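Methoxy mycolic acid synthase 2 (Mycobacterium tuberculosis, PDB 1TPY) catalyses cis-cyclopropanation of mycolic acids by transferring a methylene group from S-adenosyl-L-methionine to a double bond at the distal position of the chain. Local coordinates at residues 232-235 with 236-240; 226-229 with 230-233; 193-197 with 198-202. One frame throughout, in Å; residues are numbered along the deposited sequence.

Contact 1 (232-235 with 236-240); sequences YART and LDLWA. With 16A (cetyl-trimethyl-ammonium), chain D; CO3 (carbonate ion), chain B.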
loop_
_atom_site.group_PDB
_atom_site.type_symbol
_atom_site.label_atom_id
_atom_site.label_comp_id
_atom_site.label_asym_id
_atom_site.label_seq_id
_atom_site.Cartn_x
_atom_site.Cartn_y
_atom_site.Cartn_z
ATOM N N TYR A 232 7.408 10.161 -1.883
ATOM C CA TYR A 232 7.090 9.198 -2.928
ATOM C C TYR A 232 7.891 9.402 -4.208
ATOM O O TYR A 232 8.305 8.431 -4.842
ATOM C CB TYR A 232 5.592 9.199 -3.252
ATOM C CG TYR A 232 5.037 7.798 -3.365
ATOM C CD1 TYR A 232 5.848 6.748 -3.787
ATOM C CD2 TYR A 232 3.721 7.512 -3.015
ATOM C CE1 TYR A 232 5.374 5.448 -3.849
ATOM C CE2 TYR A 232 3.232 6.207 -3.077
ATOM C CZ TYR A 232 4.072 5.182 -3.491
ATOM O OH TYR A 232 3.622 3.885 -3.529
ATOM N N ALA A 233 8.114 10.656 -4.591
ATOM C CA ALA A 233 8.884 10.936 -5.794
ATOM C C ALA A 233 10.251 10.289 -5.632
ATOM O O ALA A 233 10.748 9.603 -6.533
ATOM C CB ALA A 233 9.028 12.441 -5.990
ATOM N N ARG A 234 10.848 10.495 -4.465
ATOM C CA ARG A 234 12.156 9.928 -4.170
ATOM C C ARG A 234 12.091 8.405 -4.099
ATOM O O ARG A 234 12.986 7.714 -4.601
ATOM C CB ARG A 234 12.692 10.475 -2.851
ATOM C CG ARG A 234 14.098 10.013 -2.579
ATOM C CD ARG A 234 14.681 10.672 -1.356
ATOM N NE ARG A 234 16.019 10.158 -1.107
ATOM C CZ ARG A 234 16.736 10.440 -0.025
ATOM N NH1 ARG A 234 16.241 11.240 0.911
ATOM N NH2 ARG A 234 17.940 9.905 0.128
ATOM N N THR A 235 11.045 7.879 -3.465
ATOM C CA THR A 235 10.899 6.433 -3.367
ATOM C C THR A 235 10.848 5.894 -4.792
ATOM O O THR A 235 11.538 4.941 -5.132
ATOM C CB THR A 235 9.600 6.033 -2.633
ATOM O OG1 THR A 235 9.646 6.507 -1.281
ATOM C CG2 THR A 235 9.435 4.510 -2.628
ATOM N N LEU A 236 10.037 6.532 -5.622
ATOM C CA LEU A 236 9.883 6.132 -7.011
ATOM C C LEU A 236 11.178 6.239 -7.817
ATOM O O LEU A 236 11.453 5.380 -8.657
ATOM C CB LEU A 236 8.764 6.956 -7.655
ATOM C CG LEU A 236 7.365 6.467 -7.251
ATOM C CD1 LEU A 236 6.304 7.496 -7.579
ATOM C CD2 LEU A 236 7.077 5.162 -7.970
ATOM N N ASP A 237 11.970 7.283 -7.567
ATOM C CA ASP A 237 13.237 7.456 -8.274
ATOM C C ASP A 237 14.157 6.288 -7.921
ATOM O O ASP A 237 14.813 5.709 -8.791
ATOM C CB ASP A 237 13.940 8.766 -7.870
ATOM C CG ASP A 237 13.189 10.013 -8.322
ATOM O OD1 ASP A 237 12.509 9.963 -9.364
ATOM O OD2 ASP A 237 13.302 11.052 -7.637
ATOM N N LEU A 238 14.204 5.953 -6.635
ATOM C CA LEU A 238 15.051 4.867 -6.167
ATOM C C LEU A 238 14.641 3.525 -6.777
ATOM O O LEU A 238 15.501 2.737 -7.181
ATOM C CB LEU A 238 15.026 4.816 -4.635
ATOM C CG LEU A 238 15.752 6.004 -3.989
ATOM C CD1 LEU A 238 15.378 6.113 -2.535
ATOM C CD2 LEU A 238 17.261 5.835 -4.138
ATOM N N TRP A 239 13.337 3.271 -6.861
ATOM C CA TRP A 239 12.859 2.026 -7.453
ATOM C C TRP A 239 13.222 2.016 -8.931
ATOM O O TRP A 239 13.717 1.026 -9.450
ATOM C CB TRP A 239 11.338 1.888 -7.321
ATOM C CG TRP A 239 10.848 1.547 -5.958
ATOM C CD1 TRP A 239 11.567 0.989 -4.929
ATOM C CD2 TRP A 239 9.509 1.687 -5.480
ATOM N NE1 TRP A 239 10.752 0.777 -3.844
ATOM C CE2 TRP A 239 9.483 1.196 -4.154
ATOM C CE3 TRP A 239 8.323 2.180 -6.045
ATOM C CZ2 TRP A 239 8.318 1.187 -3.383
ATOM C CZ3 TRP A 239 7.166 2.171 -5.281
ATOM C CH2 TRP A 239 7.171 1.677 -3.961
ATOM N N ALA A 240 12.968 3.132 -9.605
ATOM C CA ALA A 240 13.270 3.246 -11.023
ATOM C C ALA A 240 14.754 2.986 -11.281
ATOM O O ALA A 240 15.115 2.206 -12.159
ATOM C CB ALA A 240 12.892 4.634 -11.521
HETATM C C1 16A D . 3.964 3.735 -6.996
HETATM C C2 16A D . 2.561 3.743 -7.600
HETATM C C3 16A D . 2.111 5.184 -7.890
HETATM C C4 16A D . 0.730 5.326 -8.516
HETATM C C5 16A D . 0.431 6.817 -8.745
HETATM C C6 16A D . -0.936 7.130 -9.374
HETATM C C7 16A D . -1.225 6.634 -10.813
HETATM C C8 16A D . -2.703 6.525 -11.260
HETATM C C9 16A D . -3.671 5.758 -10.329
HETATM C C10 16A D . -3.387 4.250 -10.126
HETATM C C11 16A D . -4.029 3.598 -8.876
HETATM C C12 16A D . -3.409 2.260 -8.444
HETATM C C13 16A D . -2.459 2.423 -7.253
HETATM C C14 16A D . -1.778 1.103 -6.896
HETATM C C15 16A D . -0.662 1.426 -5.888
HETATM C C16 16A D . 0.139 0.134 -5.632
HETATM N N1 16A D . 1.366 -0.027 -4.738
HETATM C C17 16A D . 2.099 -1.140 -4.571
HETATM C C18 16A D . 2.404 1.026 -5.061
HETATM C C19 16A D . 0.959 0.268 -3.312
HETATM C C CO3 B . 1.044 3.868 -1.323
HETATM O O1 CO3 B . 2.283 4.341 -0.641
HETATM O O2 CO3 B . 1.116 3.329 -2.558
HETATM O O3 CO3 B . -0.158 3.987 -0.705
#

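Contact 2 (226-229 with 230-233); sequences QSLQ and PHYA. With 16A (cetyl-trimethyl-ammonium), chain D; CO3 (carbonate ion), chain B.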
loop_
_atom_site.group_PDB
_atom_site.type_symbol
_atom_site.label_atom_id
_atom_site.label_comp_id
_atom_site.label_asym_id
_atom_site.label_seq_id
_atom_site.Cartn_x
_atom_site.Cartn_y
_atom_site.Cartn_z
ATOM N N GLN A 226 -1.604 12.670 7.550
ATOM C CA GLN A 226 -0.215 13.066 7.333
ATOM C C GLN A 226 0.210 12.725 5.913
ATOM O O GLN A 226 0.068 11.588 5.465
ATOM C CB GLN A 226 0.703 12.377 8.354
ATOM C CG GLN A 226 2.197 12.446 8.030
ATOM C CD GLN A 226 3.076 11.916 9.165
ATOM O OE1 GLN A 226 2.661 11.050 9.938
ATOM N NE2 GLN A 226 4.300 12.428 9.255
ATOM N N SER A 227 0.722 13.730 5.209
ATOM C CA SER A 227 1.168 13.562 3.836
ATOM C C SER A 227 2.639 13.190 3.767
ATOM O O SER A 227 3.444 13.658 4.570
ATOM C CB SER A 227 0.938 14.856 3.045
ATOM O OG SER A 227 1.406 14.734 1.713
ATOM N N LEU A 228 2.976 12.336 2.808
ATOM C CA LEU A 228 4.354 11.899 2.586
ATOM C C LEU A 228 4.694 12.180 1.124
ATOM O O LEU A 228 5.623 11.593 0.572
ATOM C CB LEU A 228 4.494 10.394 2.863
ATOM C CG LEU A 228 4.628 9.892 4.308
ATOM C CD1 LEU A 228 3.591 10.534 5.201
ATOM C CD2 LEU A 228 4.480 8.386 4.328
ATOM N N GLN A 229 3.932 13.079 0.505
ATOM C CA GLN A 229 4.104 13.423 -0.910
ATOM C C GLN A 229 5.543 13.511 -1.431
ATOM O O GLN A 229 5.913 12.797 -2.360
ATOM C CB GLN A 229 3.375 14.734 -1.222
ATOM C CG GLN A 229 3.398 15.132 -2.690
ATOM C CD GLN A 229 2.597 16.393 -2.955
ATOM O OE1 GLN A 229 2.892 17.456 -2.408
ATOM N NE2 GLN A 229 1.574 16.280 -3.796
ATOM N N PRO A 230 6.375 14.387 -0.838
ATOM C CA PRO A 230 7.765 14.533 -1.285
ATOM C C PRO A 230 8.573 13.241 -1.207
ATOM O O PRO A 230 9.543 13.054 -1.941
ATOM C CB PRO A 230 8.307 15.618 -0.357
ATOM C CG PRO A 230 7.549 15.375 0.904
ATOM C CD PRO A 230 6.144 15.175 0.385
ATOM N N HIS A 231 8.159 12.351 -0.315
ATOM C CA HIS A 231 8.840 11.078 -0.128
ATOM C C HIS A 231 8.565 10.066 -1.236
ATOM O O HIS A 231 9.398 9.207 -1.509
ATOM C CB HIS A 231 8.436 10.480 1.218
ATOM C CG HIS A 231 8.855 11.310 2.391
ATOM N ND1 HIS A 231 10.121 11.247 2.931
ATOM C CD2 HIS A 231 8.185 12.241 3.111
ATOM C CE1 HIS A 231 10.215 12.102 3.934
ATOM N NE2 HIS A 231 9.054 12.718 4.063
ATOM N N TYR A 232 7.408 10.161 -1.883
ATOM C CA TYR A 232 7.090 9.198 -2.928
ATOM C C TYR A 232 7.891 9.402 -4.208
ATOM O O TYR A 232 8.305 8.431 -4.842
ATOM C CB TYR A 232 5.592 9.199 -3.252
ATOM C CG TYR A 232 5.037 7.798 -3.365
ATOM C CD1 TYR A 232 5.848 6.748 -3.787
ATOM C CD2 TYR A 232 3.721 7.512 -3.015
ATOM C CE1 TYR A 232 5.374 5.448 -3.849
ATOM C CE2 TYR A 232 3.232 6.207 -3.077
ATOM C CZ TYR A 232 4.072 5.182 -3.491
ATOM O OH TYR A 232 3.622 3.885 -3.529
ATOM N N ALA A 233 8.114 10.656 -4.591
ATOM C CA ALA A 233 8.884 10.936 -5.794
ATOM C C ALA A 233 10.251 10.289 -5.632
ATOM O O ALA A 233 10.748 9.603 -6.533
ATOM C CB ALA A 233 9.028 12.441 -5.990
HETATM C C1 16A D . 3.964 3.735 -6.996
HETATM C C2 16A D . 2.561 3.743 -7.600
HETATM C C3 16A D . 2.111 5.184 -7.890
HETATM C C4 16A D . 0.730 5.326 -8.516
HETATM C C5 16A D . 0.431 6.817 -8.745
HETATM C C6 16A D . -0.936 7.130 -9.374
HETATM C C7 16A D . -1.225 6.634 -10.813
HETATM C C8 16A D . -2.703 6.525 -11.260
HETATM C C9 16A D . -3.671 5.758 -10.329
HETATM C C10 16A D . -3.387 4.250 -10.126
HETATM C C11 16A D . -4.029 3.598 -8.876
HETATM C C12 16A D . -3.409 2.260 -8.444
HETATM C C13 16A D . -2.459 2.423 -7.253
HETATM C C14 16A D . -1.778 1.103 -6.896
HETATM C C15 16A D . -0.662 1.426 -5.888
HETATM C C16 16A D . 0.139 0.134 -5.632
HETATM N N1 16A D . 1.366 -0.027 -4.738
HETATM C C17 16A D . 2.099 -1.140 -4.571
HETATM C C18 16A D . 2.404 1.026 -5.061
HETATM C C19 16A D . 0.959 0.268 -3.312
HETATM C C CO3 B . 1.044 3.868 -1.323
HETATM O O1 CO3 B . 2.283 4.341 -0.641
HETATM O O2 CO3 B . 1.116 3.329 -2.558
HETATM O O3 CO3 B . -0.158 3.987 -0.705
#

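Contact 3 (193-197 with 198-202); sequences KFIAT and EIFPG. With 16A (cetyl-trimethyl-ammonium), chain D.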
loop_
_atom_site.group_PDB
_atom_site.type_symbol
_atom_site.label_atom_id
_atom_site.label_comp_id
_atom_site.label_asym_id
_atom_site.label_seq_id
_atom_site.Cartn_x
_atom_site.Cartn_y
_atom_site.Cartn_z
ATOM N N LYS A 193 -4.200 6.518 -18.260
ATOM C CA LYS A 193 -4.834 5.426 -18.977
ATOM C C LYS A 193 -3.844 4.256 -19.032
ATOM O O LYS A 193 -4.220 3.098 -18.857
ATOM C CB LYS A 193 -5.211 5.884 -20.387
ATOM C CG LYS A 193 -6.032 4.877 -21.176
ATOM C CD LYS A 193 -6.312 5.395 -22.583
ATOM C CE LYS A 193 -7.108 4.388 -23.404
ATOM N NZ LYS A 193 -7.287 4.856 -24.811
ATOM N N PHE A 194 -2.576 4.579 -19.271
ATOM C CA PHE A 194 -1.511 3.582 -19.333
ATOM C C PHE A 194 -1.443 2.796 -18.021
ATOM O O PHE A 194 -1.378 1.564 -18.018
ATOM C CB PHE A 194 -0.170 4.279 -19.601
ATOM C CG PHE A 194 1.032 3.472 -19.198
ATOM C CD1 PHE A 194 1.427 2.360 -19.933
ATOM C CD2 PHE A 194 1.767 3.821 -18.063
ATOM C CE1 PHE A 194 2.540 1.603 -19.545
ATOM C CE2 PHE A 194 2.883 3.067 -17.666
ATOM C CZ PHE A 194 3.266 1.957 -18.410
ATOM N N ILE A 195 -1.454 3.515 -16.906
ATOM C CA ILE A 195 -1.398 2.871 -15.599
ATOM C C ILE A 195 -2.578 1.908 -15.420
ATOM O O ILE A 195 -2.401 0.756 -15.019
ATOM C CB ILE A 195 -1.429 3.919 -14.470
ATOM C CG1 ILE A 195 -0.192 4.816 -14.549
ATOM C CG2 ILE A 195 -1.475 3.223 -13.121
ATOM C CD1 ILE A 195 1.110 4.111 -14.204
ATOM N N ALA A 196 -3.778 2.390 -15.734
ATOM C CA ALA A 196 -4.992 1.592 -15.602
ATOM C C ALA A 196 -5.053 0.423 -16.581
ATOM O O ALA A 196 -5.721 -0.573 -16.326
ATOM C CB ALA A 196 -6.206 2.478 -15.791
ATOM N N THR A 197 -4.346 0.541 -17.696
ATOM C CA THR A 197 -4.358 -0.504 -18.708
ATOM C C THR A 197 -3.226 -1.524 -18.608
ATOM O O THR A 197 -3.453 -2.720 -18.801
ATOM C CB THR A 197 -4.335 0.122 -20.127
ATOM O OG1 THR A 197 -5.517 0.910 -20.316
ATOM C CG2 THR A 197 -4.272 -0.954 -21.198
ATOM N N GLU A 198 -2.016 -1.069 -18.295
ATOM C CA GLU A 198 -0.876 -1.983 -18.237
ATOM C C GLU A 198 -0.228 -2.187 -16.872
ATOM O O GLU A 198 0.611 -3.073 -16.719
ATOM C CB GLU A 198 0.211 -1.512 -19.214
ATOM C CG GLU A 198 -0.296 -1.096 -20.591
ATOM C CD GLU A 198 0.835 -0.759 -21.552
ATOM O OE1 GLU A 198 0.620 0.071 -22.462
ATOM O OE2 GLU A 198 1.935 -1.333 -21.404
ATOM N N ILE A 199 -0.610 -1.387 -15.880
ATOM C CA ILE A 199 0.017 -1.495 -14.564
ATOM C C ILE A 199 -0.907 -1.890 -13.425
ATOM O O ILE A 199 -0.691 -2.909 -12.765
ATOM C CB ILE A 199 0.717 -0.160 -14.185
ATOM C CG1 ILE A 199 1.578 0.325 -15.357
ATOM C CG2 ILE A 199 1.571 -0.351 -12.941
ATOM C CD1 ILE A 199 2.670 -0.660 -15.783
ATOM N N PHE A 200 -1.927 -1.073 -13.185
ATOM C CA PHE A 200 -2.872 -1.327 -12.112
ATOM C C PHE A 200 -4.323 -1.354 -12.563
ATOM O O PHE A 200 -5.088 -0.442 -12.261
ATOM C CB PHE A 200 -2.725 -0.268 -11.018
ATOM C CG PHE A 200 -1.396 -0.292 -10.327
ATOM C CD1 PHE A 200 -0.585 0.842 -10.316
ATOM C CD2 PHE A 200 -0.955 -1.442 -9.681
ATOM C CE1 PHE A 200 0.648 0.826 -9.669
ATOM C CE2 PHE A 200 0.273 -1.464 -9.031
ATOM C CZ PHE A 200 1.077 -0.325 -9.026
ATOM N N PRO A 201 -4.724 -2.393 -13.303
ATOM C CA PRO A 201 -6.125 -2.428 -13.729
ATOM C C PRO A 201 -6.995 -2.350 -12.472
ATOM O O PRO A 201 -6.640 -2.913 -11.433
ATOM C CB PRO A 201 -6.240 -3.783 -14.418
ATOM C CG PRO A 201 -4.872 -3.977 -14.990
ATOM C CD PRO A 201 -3.958 -3.511 -13.877
ATOM N N GLY A 202 -8.118 -1.645 -12.560
ATOM C CA GLY A 202 -9.000 -1.520 -11.411
ATOM C C GLY A 202 -8.508 -0.498 -10.401
ATOM O O GLY A 202 -9.206 -0.186 -9.441
HETATM C C1 16A D . 3.964 3.735 -6.996
HETATM C C2 16A D . 2.561 3.743 -7.600
HETATM C C3 16A D . 2.111 5.184 -7.890
HETATM C C4 16A D . 0.730 5.326 -8.516
HETATM C C5 16A D . 0.431 6.817 -8.745
HETATM C C6 16A D . -0.936 7.130 -9.374
HETATM C C7 16A D . -1.225 6.634 -10.813
HETATM C C8 16A D . -2.703 6.525 -11.260
HETATM C C9 16A D . -3.671 5.758 -10.329
HETATM C C10 16A D . -3.387 4.250 -10.126
HETATM C C11 16A D . -4.029 3.598 -8.876
HETATM C C12 16A D . -3.409 2.260 -8.444
HETATM C C13 16A D . -2.459 2.423 -7.253
HETATM C C14 16A D . -1.778 1.103 -6.896
HETATM C C15 16A D . -0.662 1.426 -5.888
HETATM C C16 16A D . 0.139 0.134 -5.632
HETATM N N1 16A D . 1.366 -0.027 -4.738
HETATM C C17 16A D . 2.099 -1.140 -4.571
HETATM C C18 16A D . 2.404 1.026 -5.061
HETATM C C19 16A D . 0.959 0.268 -3.312
HETATM O O HOH W 1 -8.719 -0.346 -14.973
#

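Contact 1 (232-235 with 236-240)
Tyr232 and Leu236 lie one turn apart on helix 229-245 and meet through side chains and backbone. The side chain of Tyr232 can be followed outward from CB. A chi1 of -135°, off the staggered positions, places the ring so that CD1 lies against Leu236 and OH reaches the carbonate. On one flank of the ring, CD1 rests 3.8 Å from Leu236 CG. One atom further, CE1 is 4.0 Å from Trp239 CZ3, which sits at the edge of the tyrosine ring near its plane. CE1 also touches C1, the methyl end of the cetyl chain. On the other flank, CE2 faces carbonate O1. At the tip, OH donates a hydrogen bond of 2.7 Å to carbonate O2, which lies in the ring plane. Cys35 and His167 also bond this carbonate.

Leu236 adds CD2 to the same hydrophobic wall, 3.6 Å from C1 of the detergent. Trp239 brings its rim to that carbon.

Thr235 CG2 lies over one face of the Trp239 indole. This CH-pi contact is 3.7 Å to the centroid of the six-membered ring and 16° off its normal. The methyl can reach the face because it is anti to the backbone N, while OG1 turns back to bond His231 O. The Arg234 and Leu238 side chains lie side by side, pointing the same way. The Arg234 guanidinium continues to Glu41 O, and Asp237 pairs with Arg274.

Regular i to i+4 bonds hold the frame, including Leu236 N to Tyr232 O at 2.7 Å. Leu236 also touches Cys269, the active-site residue assigned by similarity. Tyr232, Leu236 and Trp239 line the detergent pocket, probably the acyl-chain site of this cyclopropane synthase.

Contact 2 (226-229 with 230-233)
Leu228 O meets His231 at the start of helix 229-245, and this is the tight part of the contact. His231 N bonds to Leu228 O at 2.8 Å, from above the carbonyl plane. Tyr232 N reaches the same oxygen only weakly, and it also bonds to Gln229 O at 3.1 Å. The His231 side chain folds back over this turn. Its CB lies 3.1 Å from Leu228 O, and that oxygen sits at the edge of the imidazole, in its plane. With CG beside the backbone N (chi1 -63°), the ring comes back toward Leu228, whose CB is 4.1 Å from His231 CD2. Leu228 itself is buried against Val280 and His167.

The solvent side is at Pro230, which is exposed and meets Gln229 merely as its bonded neighbour. The Gln229 chain is extended beyond CG, and its NE2 bonds Ile278 O.

Before the helix, Ser227 OG accepts from Gln229 N at 3.3 Å, forming an ST turn; Asp279 also bonds this hydroxyl. Leu228 holds the N-cap position. The whole is a strand-to-helix junction, joining edge strand 221-227 of the Rossmann-like methyltransferase sheet to a helix that lines the detergent pocket, probably that of the lipid substrate.

Contact 3 (193-197 with 198-202)
Phe194 and Glu198 cross at about a right angle on the last turns of helix 186-199. The carboxylate is turned 75° from the phenyl plane and meets the ring at its edge. There Glu198 OE1 is 3.5 Å from Phe194 CD1, an approach consistent with a weak attraction between the carboxylate and the slightly positive ring edge. Glu198 OE2 also has a long, weak ion pair with Arg261. The far end of the same ring meets Ile199 obliquely, with Phe194 CZ 3.8 Å from Ile199 CD1.

Ile195 and Phe200 lie side by side and point the same way. Ile195 CG2, anti to the backbone N, comes to the edge of the Phe200 ring, 3.8 Å from CD1. Both residues then face the detergent. C14 of its chain lies over the centre of one Phe200 face, 3.5 Å above the plane. Ile199 CG2 covers the opposite face, nearer the rim, so the ring is sandwiched between protein and ligand. Tyr265 meets it edge-to-face.

The backbone changes pitch here. Ile195 O accepts from Ile199 N at 2.9 Å and from Phe200 N at 2.6 Å, from opposite faces of its plane. The second bond spans five residues, as in a pi-type turn. Beyond it, Pro201 CA makes a CA-H...O contact of 3.2 Å to Ala196 O. A water joins that oxygen to Gly202 N on the exposed side.

This widened, pi-type turn lies near the C-terminal end of helix 186-199. Ile195 and Phe200 form part of the hydrophobic wall of the detergent pocket, which is probably that of the acyl chain.

All three contacts are local and partly buried, and all touch the cetyl-trimethyl-ammonium. Contacts 1 and 2 share Tyr232 and Ala233 on helix 229-245, with centres 11 Å apart. Contact 2 starts that helix from the edge strand, so backbone bonds and one ST turn dominate it. Contact 1 continues along the helix and is richer in aromatic and aliphatic packing. Contact 3 belongs to another helix, 186-199, with its centre about 19 Å from that of contact 1. The nearest atoms of contacts 1 and 3 are about 7 Å apart, as are those of contacts 2 and 3. Contact 3 has more exposed residues, with a helix end and a bridging water. The detergent connects the two helices across the pocket.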